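VESB protease (Vibrio cholerae, PDB 4LK4) is a secreted serine protease of the trypsin-like S1 family that probably cleaves peptide bonds within proteins. Local coordinates at residues A131-I142 / P153-S164. The protein carries 1 engineered substitution. Sequence-based numbering, arbitrary orientation.
Sequences ALTPLTVAGWGI and PILQEVDVDLVS
Trp140 and Leu155 meet where the two antiparallel strands begin to part. Leu155 CD1 sits over one face of the indole, 3.8 Å from the centroid of the six-membered ring and almost on its normal, a CH-pi contact. With CG anti to the backbone N (chi1 179°), Leu155 also brings this methyl to 3.5 Å from Gly139 N. The indole NE1 makes a hydrogen bond to Tyr73 O and a weak, bent one to Pro153 O near the ring plane.

Further along, Val137 CG2 lies 3.8 Å from Val160 CG2, the two side chains crossing at about a right angle. On the same face Ile142 CG2 meets Val158 CG1 at 3.6 Å, where the chain beyond Trp140 comes back over strand 156-162. The other face is more polar: Thr136 OG1 donates to Asp159 OD1; the modelled 2.5 Å is very short, and its exact length is doubtful. Asp159 OD2 turns to Lys206, in a salt bridge, and to Ile11 N, giving OD2 two partners.

Between these two faces runs the backbone ladder, with paired bonds joining Leu135 to Val160, Val137 to Val158 and Gly139 to Gln156. It carries on before strand 134-139, where Leu132 N donates to Leu162 O (2.7 Å) and Leu162 N to Thr133 O.

The hairpin belongs to the second beta-barrel of the trypsin fold. Strand 202-205 flanks 134-139, while 184-189 and the short strand 15-16 pair with 156-162; Ile203 packs on Leu135, Val137 and Val160, with strand 211-216 lying beyond.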
loop_
_atom_site.group_PDB
_atom_site.type_symbol
_atom_site.label_atom_id
_atom_site.label_comp_id
_atom_site.label_asym_id
_atom_site.label_seq_id
_atom_site.Cartn_x
_atom_site.Cartn_y
_atom_site.Cartn_z
ATOM N N ALA A 131 -15.607 16.251 13.473
ATOM C CA ALA A 131 -16.535 15.157 13.262
ATOM C C ALA A 131 -17.656 15.684 12.386
ATOM O O ALA A 131 -18.006 16.845 12.454
ATOM C CB ALA A 131 -17.088 14.648 14.599
ATOM N N LEU A 132 -18.180 14.801 11.549
ATOM C CA LEU A 132 -19.205 15.112 10.552
ATOM C C LEU A 132 -18.694 15.804 9.310
ATOM O O LEU A 132 -19.477 16.140 8.464
ATOM C CB LEU A 132 -20.348 15.912 11.149
ATOM C CG LEU A 132 -21.181 15.250 12.251
ATOM C CD1 LEU A 132 -22.445 16.072 12.420
ATOM C CD2 LEU A 132 -21.617 13.834 11.961
ATOM N N THR A 133 -17.395 16.030 9.194
ATOM C CA THR A 133 -16.827 16.464 7.928
ATOM C C THR A 133 -17.325 15.503 6.832
ATOM O O THR A 133 -17.180 14.303 6.949
ATOM C CB THR A 133 -15.297 16.450 7.988
ATOM O OG1 THR A 133 -14.851 17.468 8.897
ATOM C CG2 THR A 133 -14.692 16.648 6.594
ATOM N N PRO A 134 -17.977 16.035 5.788
ATOM C CA PRO A 134 -18.475 15.162 4.739
ATOM C C PRO A 134 -17.334 14.539 3.938
ATOM O O PRO A 134 -16.421 15.254 3.530
ATOM C CB PRO A 134 -19.289 16.128 3.853
ATOM C CG PRO A 134 -19.643 17.268 4.761
ATOM C CD PRO A 134 -18.438 17.432 5.607
ATOM N N LEU A 135 -17.388 13.228 3.711
ATOM C CA LEU A 135 -16.399 12.555 2.903
ATOM C C LEU A 135 -17.101 11.719 1.854
ATOM O O LEU A 135 -18.259 11.351 2.023
ATOM C CB LEU A 135 -15.530 11.642 3.784
ATOM C CG LEU A 135 -14.972 12.276 5.065
ATOM C CD1 LEU A 135 -14.309 11.194 5.904
ATOM C CD2 LEU A 135 -13.971 13.360 4.752
ATOM N N THR A 136 -16.373 11.394 0.783
ATOM C CA THR A 136 -16.876 10.559 -0.276
ATOM C C THR A 136 -15.936 9.388 -0.568
ATOM O O THR A 136 -14.764 9.596 -0.807
ATOM C CB THR A 136 -17.064 11.383 -1.559
ATOM O OG1 THR A 136 -17.833 12.564 -1.276
ATOM C CG2 THR A 136 -17.786 10.557 -2.617
ATOM N N VAL A 137 -16.512 8.182 -0.591
ATOM C CA VAL A 137 -15.850 6.926 -0.855
ATOM C C VAL A 137 -16.179 6.476 -2.252
ATOM O O VAL A 137 -17.287 6.685 -2.725
ATOM C CB VAL A 137 -16.420 5.801 0.027
ATOM C CG1 VAL A 137 -15.548 4.572 -0.083
ATOM C CG2 VAL A 137 -16.459 6.229 1.478
ATOM N N ALA A 138 -15.259 5.806 -2.915
ATOM C CA ALA A 138 -15.526 5.355 -4.274
ATOM C C ALA A 138 -14.992 3.954 -4.484
ATOM O O ALA A 138 -13.950 3.588 -3.957
ATOM C CB ALA A 138 -14.932 6.313 -5.292
ATOM N N GLY A 139 -15.736 3.164 -5.243
ATOM C CA GLY A 139 -15.308 1.830 -5.584
ATOM C C GLY A 139 -16.456 1.019 -6.123
ATOM O O GLY A 139 -17.587 1.519 -6.218
ATOM N N TRP A 140 -16.169 -0.249 -6.417
ATOM C CA TRP A 140 -17.142 -1.147 -7.020
ATOM C C TRP A 140 -18.028 -1.916 -6.000
ATOM O O TRP A 140 -19.193 -2.327 -6.307
ATOM C CB TRP A 140 -16.455 -2.048 -8.035
ATOM C CG TRP A 140 -16.038 -1.278 -9.290
ATOM C CD1 TRP A 140 -16.741 -1.169 -10.473
ATOM C CD2 TRP A 140 -14.821 -0.552 -9.489
ATOM N NE1 TRP A 140 -16.041 -0.390 -11.364
ATOM C CE2 TRP A 140 -14.862 -0.006 -10.789
ATOM C CE3 TRP A 140 -13.711 -0.281 -8.680
ATOM C CZ2 TRP A 140 -13.830 0.784 -11.304
ATOM C CZ3 TRP A 140 -12.674 0.513 -9.207
ATOM C CH2 TRP A 140 -12.743 1.026 -10.499
ATOM N N GLY A 141 -17.589 -1.996 -4.764
ATOM C CA GLY A 141 -18.405 -2.699 -3.753
ATOM C C GLY A 141 -19.644 -2.021 -3.151
ATOM O O GLY A 141 -20.361 -2.660 -2.361
ATOM N N ILE A 142 -19.914 -0.750 -3.461
ATOM C CA ILE A 142 -20.743 0.054 -2.549
ATOM C C ILE A 142 -22.220 -0.360 -2.539
ATOM O O ILE A 142 -22.817 -0.523 -3.583
ATOM C CB ILE A 142 -20.542 1.556 -2.779
ATOM C CG1 ILE A 142 -19.046 1.873 -2.561
ATOM C CG2 ILE A 142 -21.422 2.363 -1.822
ATOM C CD1 ILE A 142 -18.625 3.270 -2.930
ATOM N N PRO A 153 -20.462 -3.673 -12.611
ATOM C CA PRO A 153 -19.202 -3.313 -13.228
ATOM C C PRO A 153 -18.894 -1.830 -13.209
ATOM O O PRO A 153 -17.836 -1.421 -13.665
ATOM C CB PRO A 153 -19.352 -3.846 -14.657
ATOM C CG PRO A 153 -20.805 -3.858 -14.907
ATOM C CD PRO A 153 -21.513 -3.951 -13.602
ATOM N N ILE A 154 -19.804 -1.043 -12.664
ATOM C CA ILE A 154 -19.754 0.419 -12.723
ATOM C C ILE A 154 -19.257 0.991 -11.382
ATOM O O ILE A 154 -19.732 0.624 -10.287
ATOM C CB ILE A 154 -21.162 0.985 -13.027
ATOM C CG1 ILE A 154 -21.762 0.318 -14.267
ATOM C CG2 ILE A 154 -21.179 2.513 -13.171
ATOM C CD1 ILE A 154 -21.298 0.885 -15.583
ATOM N N LEU A 155 -18.318 1.915 -11.481
ATOM C CA LEU A 155 -17.794 2.592 -10.308
ATOM C C LEU A 155 -18.912 3.301 -9.544
ATOM O O LEU A 155 -19.677 4.055 -10.111
ATOM C CB LEU A 155 -16.703 3.579 -10.740
ATOM C CG LEU A 155 -16.036 4.415 -9.656
ATOM C CD1 LEU A 155 -15.249 3.528 -8.698
ATOM C CD2 LEU A 155 -15.150 5.468 -10.289
ATOM N N GLN A 156 -19.024 2.995 -8.263
ATOM C CA GLN A 156 -19.962 3.654 -7.378
ATOM C C GLN A 156 -19.282 4.683 -6.455
ATOM O O GLN A 156 -18.078 4.615 -6.179
ATOM C CB GLN A 156 -20.611 2.646 -6.462
ATOM C CG GLN A 156 -21.232 1.428 -7.116
ATOM C CD GLN A 156 -22.468 1.822 -7.837
ATOM O OE1 GLN A 156 -23.449 2.273 -7.233
ATOM N NE2 GLN A 156 -22.400 1.771 -9.144
ATOM N N GLU A 157 -20.079 5.618 -5.950
ATOM C CA GLU A 157 -19.637 6.526 -4.916
ATOM C C GLU A 157 -20.722 6.657 -3.856
ATOM O O GLU A 157 -21.861 6.313 -4.100
ATOM C CB GLU A 157 -19.232 7.887 -5.496
ATOM C CG GLU A 157 -20.232 8.527 -6.450
ATOM C CD GLU A 157 -19.875 9.958 -6.837
ATOM O OE1 GLU A 157 -18.992 10.534 -6.177
ATOM O OE2 GLU A 157 -20.465 10.526 -7.785
ATOM N N VAL A 158 -20.355 7.105 -2.667
ATOM C CA VAL A 158 -21.319 7.382 -1.613
ATOM C C VAL A 158 -20.723 8.349 -0.594
ATOM O O VAL A 158 -19.502 8.381 -0.369
ATOM C CB VAL A 158 -21.762 6.083 -0.920
ATOM C CG1 VAL A 158 -20.593 5.419 -0.214
ATOM C CG2 VAL A 158 -22.930 6.320 0.040
ATOM N N ASP A 159 -21.566 9.146 0.024
ATOM C CA ASP A 159 -21.092 10.033 1.063
ATOM C C ASP A 159 -21.187 9.372 2.424
ATOM O O ASP A 159 -22.076 8.574 2.683
ATOM C CB ASP A 159 -21.830 11.359 1.030
ATOM C CG ASP A 159 -21.296 12.296 -0.064
ATOM O OD1 ASP A 159 -20.161 12.072 -0.568
ATOM O OD2 ASP A 159 -21.990 13.282 -0.395
ATOM N N VAL A 160 -20.218 9.706 3.266
ATOM C CA VAL A 160 -20.148 9.234 4.621
ATOM C C VAL A 160 -19.678 10.395 5.462
ATOM O O VAL A 160 -19.012 11.286 4.959
ATOM C CB VAL A 160 -19.141 8.068 4.749
ATOM C CG1 VAL A 160 -19.598 6.881 3.934
ATOM C CG2 VAL A 160 -17.759 8.474 4.290
ATOM N N ASP A 161 -20.006 10.367 6.744
ATOM C CA ASP A 161 -19.561 11.406 7.707
ATOM C C ASP A 161 -18.420 10.939 8.612
ATOM O O ASP A 161 -18.457 9.827 9.146
ATOM C CB ASP A 161 -20.723 11.812 8.610
ATOM C CG ASP A 161 -21.727 12.708 7.918
ATOM O OD1 ASP A 161 -21.518 13.077 6.736
ATOM O OD2 ASP A 161 -22.740 13.055 8.571
ATOM N N LEU A 162 -17.437 11.804 8.836
ATOM C CA LEU A 162 -16.364 11.515 9.799
ATOM C C LEU A 162 -16.953 11.339 11.198
ATOM O O LEU A 162 -17.797 12.103 11.588
ATOM C CB LEU A 162 -15.326 12.632 9.792
ATOM C CG LEU A 162 -14.003 12.427 10.545
ATOM C CD1 LEU A 162 -13.256 11.147 10.167
ATOM C CD2 LEU A 162 -13.121 13.652 10.324
ATOM N N VAL A 163 -16.512 10.302 11.904
ATOM C CA VAL A 163 -16.918 9.960 13.266
ATOM C C VAL A 163 -15.846 10.398 14.288
ATOM O O VAL A 163 -14.671 10.452 13.949
ATOM C CB VAL A 163 -17.072 8.423 13.362
ATOM C CG1 VAL A 163 -17.418 7.950 14.774
ATOM C CG2 VAL A 163 -18.109 7.927 12.365
ATOM N N SER A 164 -16.256 10.709 15.527
ATOM C CA SER A 164 -15.307 11.044 16.628
ATOM C C SER A 164 -14.337 9.911 16.833
ATOM O O SER A 164 -14.751 8.773 16.962
ATOM C CB SER A 164 -16.018 11.283 17.983
ATOM O OG SER A 164 -17.022 12.322 17.902
#